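Local atomic coordinates of BT_4661 (Bacteroides thetaiotaomicron, PDB entry 4AK2), a protein that binds heparin and heparan sulphate as a SusE-like glycan-binding protein located at the cell surface, through the ligand-binding domain described here. Residues T201-K204 with P205-F209. Sequence-based numbering, arbitrary orientation.
Sequences TSRK and PMSYF. With SGN (2-deoxy-6-O-sulfo-2-(sulfoamino)-alpha-D-glucopyranose), chain B.
R203 and S207 meet around an ST turn that runs into a short 3-10 turn, sharing R203 and K204, in the loop between helix 187-195 and strand 220-222. S202 OG accepts a hydrogen bond from K204 N at 3.2 Å, forming the ST turn, and also hydrogen-bonds A199 O. M206 N hydrogen-bonds R203 O at 2.9 Å, and S207 N K204 O at 3.2 Å. The packed side is buried: P205 lies on W192 and Y195 of the helix, M206 on W192 and on Y160 of strand 157-161. With CG between its backbone N and carbonyl carbon (chi1 69°), R203 runs extended past S207, whose OG, hydrogen-bonded to D159, sits off-centre over one guanidinium face in van der Waals contact, 3.7 Å from NE. F209 meets the guanidinium obliquely through CB, 3.9 Å from R203 NH2, without stacking. Salt bridges to D159, E210 and D259 fix the guanidinium. On the looser, solvent side K204 extends its chain. T201, S202 and R203 line the pocket of the bound N- and 6-O-sulfated glucosamine SGN: T201 OG1 donates to the 6-O-sulfate oxygen O6S at 2.9 Å, and R203 N donates one hydrogen bond to the N-sulfate oxygen O3S at 2.7 Å, with an N-H...O angle of 143°.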
ATOM      1  N   THR A 201       4.309   9.068 -18.071  1.00 18.73           N
ATOM      2  CA  THR A 201       4.680   8.553 -16.750  1.00 18.61           C
ATOM      3  C   THR A 201       4.620   9.686 -15.729  1.00 16.56           C
ATOM      4  O   THR A 201       5.244   9.623 -14.680  1.00 17.48           O
ATOM      5  CB  THR A 201       6.077   7.898 -16.756  1.00 18.30           C
ATOM      6  OG1 THR A 201       7.052   8.863 -17.176  1.00 20.17           O
ATOM      7  CG2 THR A 201       6.142   6.701 -17.726  1.00 20.31           C
ATOM      8  N   SER A 202       3.861  10.729 -16.061  1.00 16.78           N
ATOM      9  CA  SER A 202       3.801  11.956 -15.241  1.00 16.52           C
ATOM     10  C   SER A 202       2.965  11.765 -13.963  1.00 14.42           C
ATOM     11  O   SER A 202       2.215  10.767 -13.801  1.00 15.11           O
ATOM     12  CB  SER A 202       3.241  13.130 -16.050  1.00 17.93           C
ATOM     13  OG  SER A 202       1.830  12.984 -16.210  1.00 17.26           O
ATOM     14  N   ARG A 203       3.027  12.747 -13.069  1.00 15.13           N
ATOM     15  CA  ARG A 203       2.218  12.696 -11.854  1.00 13.73           C
ATOM     16  C   ARG A 203       0.755  13.010 -12.141  1.00 14.09           C
ATOM     17  O   ARG A 203      -0.088  12.825 -11.257  1.00 13.82           O
ATOM     18  CB  ARG A 203       2.747  13.712 -10.849  1.00 13.69           C
ATOM     19  CG  ARG A 203       2.521  15.163 -11.251  1.00 15.19           C
ATOM     20  CD  ARG A 203       2.917  16.155 -10.183  1.00 15.81           C
ATOM     21  NE  ARG A 203       2.705  17.522 -10.654  1.00 14.88           N
ATOM     22  CZ  ARG A 203       2.778  18.600  -9.888  1.00 14.59           C
ATOM     23  NH1 ARG A 203       3.018  18.499  -8.576  1.00 14.68           N
ATOM     24  NH2 ARG A 203       2.569  19.793 -10.429  1.00 16.00           N
ATOM     25  N   LYS A 204       0.417  13.445 -13.359  1.00 13.15           N
ATOM     26  CA  LYS A 204      -0.883  14.118 -13.566  1.00 14.70           C
ATOM     27  C   LYS A 204      -2.123  13.337 -13.094  1.00 14.41           C
ATOM     28  O   LYS A 204      -2.992  13.944 -12.418  1.00 14.05           O
ATOM     29  CB  LYS A 204      -1.025  14.604 -14.996  1.00 16.04           C
ATOM     30  CG  LYS A 204      -0.031  15.709 -15.345  1.00 20.04           C
ATOM     31  CD  LYS A 204      -0.008  16.014 -16.831  1.00 23.83           C
ATOM     32  CE  LYS A 204       1.063  17.052 -17.167  1.00 30.18           C
ATOM     33  NZ  LYS A 204       1.147  17.113 -18.638  1.00 34.23           N
ATOM     34  N   PRO A 205      -2.218  12.020 -13.393  1.00 13.23           N
ATOM     35  CA  PRO A 205      -3.457  11.320 -12.988  1.00 14.27           C
ATOM     36  C   PRO A 205      -3.668  11.207 -11.482  1.00 13.26           C
ATOM     37  O   PRO A 205      -4.783  10.892 -11.050  1.00 13.19           O
ATOM     38  CB  PRO A 205      -3.280   9.917 -13.610  1.00 14.55           C
ATOM     39  CG  PRO A 205      -2.332  10.142 -14.794  1.00 15.32           C
ATOM     40  CD  PRO A 205      -1.340  11.135 -14.211  1.00 14.37           C
ATOM     41  N   MET A 206      -2.611  11.427 -10.715  1.00 11.72           N
ATOM     42  CA  MET A 206      -2.636  11.265  -9.260  1.00 11.21           C
ATOM     43  C   MET A 206      -2.392  12.572  -8.517  1.00 11.66           C
ATOM     44  O   MET A 206      -2.163  12.566  -7.304  1.00 12.71           O
ATOM     45  CB  MET A 206      -1.614  10.213  -8.831  1.00 12.67           C
ATOM     46  CG  MET A 206      -2.077   8.788  -9.074  1.00 13.63           C
ATOM     47  SD  MET A 206      -3.587   8.301  -8.195  1.00 15.35           S
ATOM     48  CE  MET A 206      -3.249   8.645  -6.473  1.00 15.78           C
ATOM     49  N   SER A 207      -2.452  13.692  -9.242  1.00 12.26           N
ATOM     50  CA  SER A 207      -2.002  14.967  -8.722  1.00 12.47           C
ATOM     51  C   SER A 207      -3.125  15.969  -8.409  1.00 12.13           C
ATOM     52  O   SER A 207      -3.967  16.235  -9.240  1.00 14.72           O
ATOM     53  CB  SER A 207      -1.014  15.622  -9.728  1.00 14.25           C
ATOM     54  OG  SER A 207      -0.710  16.965  -9.322  1.00 13.65           O
ATOM     55  N   TYR A 208      -3.085  16.514  -7.199  1.00 12.08           N
ATOM     56  CA  TYR A 208      -3.931  17.647  -6.853  1.00 12.98           C
ATOM     57  C   TYR A 208      -3.582  18.862  -7.719  1.00 13.75           C
ATOM     58  O   TYR A 208      -4.459  19.524  -8.285  1.00 14.80           O
ATOM     59  CB  TYR A 208      -3.751  18.000  -5.376  1.00 12.98           C
ATOM     60  CG  TYR A 208      -4.427  19.323  -5.017  1.00 12.75           C
ATOM     61  CD1 TYR A 208      -5.746  19.359  -4.600  1.00 14.78           C
ATOM     62  CD2 TYR A 208      -3.721  20.537  -5.108  1.00 14.85           C
ATOM     63  CE1 TYR A 208      -6.360  20.564  -4.303  1.00 17.25           C
ATOM     64  CE2 TYR A 208      -4.330  21.753  -4.812  1.00 16.47           C
ATOM     65  CZ  TYR A 208      -5.643  21.767  -4.413  1.00 16.39           C
ATOM     66  OH  TYR A 208      -6.249  22.995  -4.104  1.00 23.15           O
ATOM     67  N   PHE A 209      -2.300  19.189  -7.782  1.00 13.90           N
ATOM     68  CA  PHE A 209      -1.880  20.424  -8.450  1.00 14.74           C
ATOM     69  C   PHE A 209      -2.155  20.439  -9.955  1.00 15.29           C
ATOM     70  O   PHE A 209      -2.359  21.523 -10.522  1.00 18.34           O
ATOM     71  CB  PHE A 209      -0.422  20.737  -8.100  1.00 15.38           C
ATOM     72  CG  PHE A 209      -0.283  21.162  -6.672  1.00 15.70           C
ATOM     73  CD1 PHE A 209      -0.587  22.463  -6.301  1.00 17.01           C
ATOM     74  CD2 PHE A 209       0.061  20.232  -5.679  1.00 16.23           C
ATOM     75  CE1 PHE A 209      -0.549  22.818  -4.956  1.00 17.23           C
ATOM     76  CE2 PHE A 209       0.101  20.589  -4.341  1.00 18.11           C
ATOM     77  CZ  PHE A 209      -0.179  21.891  -3.987  1.00 19.58           C
TER
HETATM   78  C1  SGN B   1       7.100  14.139 -16.623  1.00 19.32           C
HETATM   79  C2  SGN B   1       7.634  14.007 -15.193  1.00 17.91           C
HETATM   80  C3  SGN B   1       9.146  13.761 -15.256  1.00 18.01           C
HETATM   81  C4  SGN B   1       9.464  12.585 -16.162  1.00 17.96           C
HETATM   82  C5  SGN B   1       8.876  12.777 -17.563  1.00 19.14           C
HETATM   83  C6  SGN B   1       9.023  11.485 -18.376  1.00 21.59           C
HETATM   84  N2  SGN B   1       7.285  15.200 -14.431  1.00 19.63           N
HETATM   85  O1  SGN B   1       7.560  15.346 -17.222  1.00 22.45           O
HETATM   86  O3  SGN B   1       9.579  13.482 -13.924  1.00 21.65           O
HETATM   87  O4  SGN B   1      10.883  12.541 -16.391  1.00 17.90           O
HETATM   88  O5  SGN B   1       7.475  12.999 -17.395  1.00 19.25           O
HETATM   89  O6  SGN B   1       8.520  11.676 -19.685  1.00 28.25           O
HETATM   90  S1  SGN B   1       5.850  15.435 -13.779  1.00 19.39           S
HETATM   91  O1S SGN B   1       6.011  16.394 -12.709  1.00 20.90           O
HETATM   92  O2S SGN B   1       4.862  15.867 -14.734  1.00 21.99           O
HETATM   93  O3S SGN B   1       5.410  14.047 -13.208  1.00 19.43           O
HETATM   94  S2  SGN B   1       8.402  10.474 -20.640  1.00 44.10           S
HETATM   95  O4S SGN B   1       9.743  10.006 -20.985  1.00 51.65           O
HETATM   96  O5S SGN B   1       7.653  11.060 -21.978  1.00 68.35           O
HETATM   97  O6S SGN B   1       7.522   9.480 -20.008  1.00 41.79           O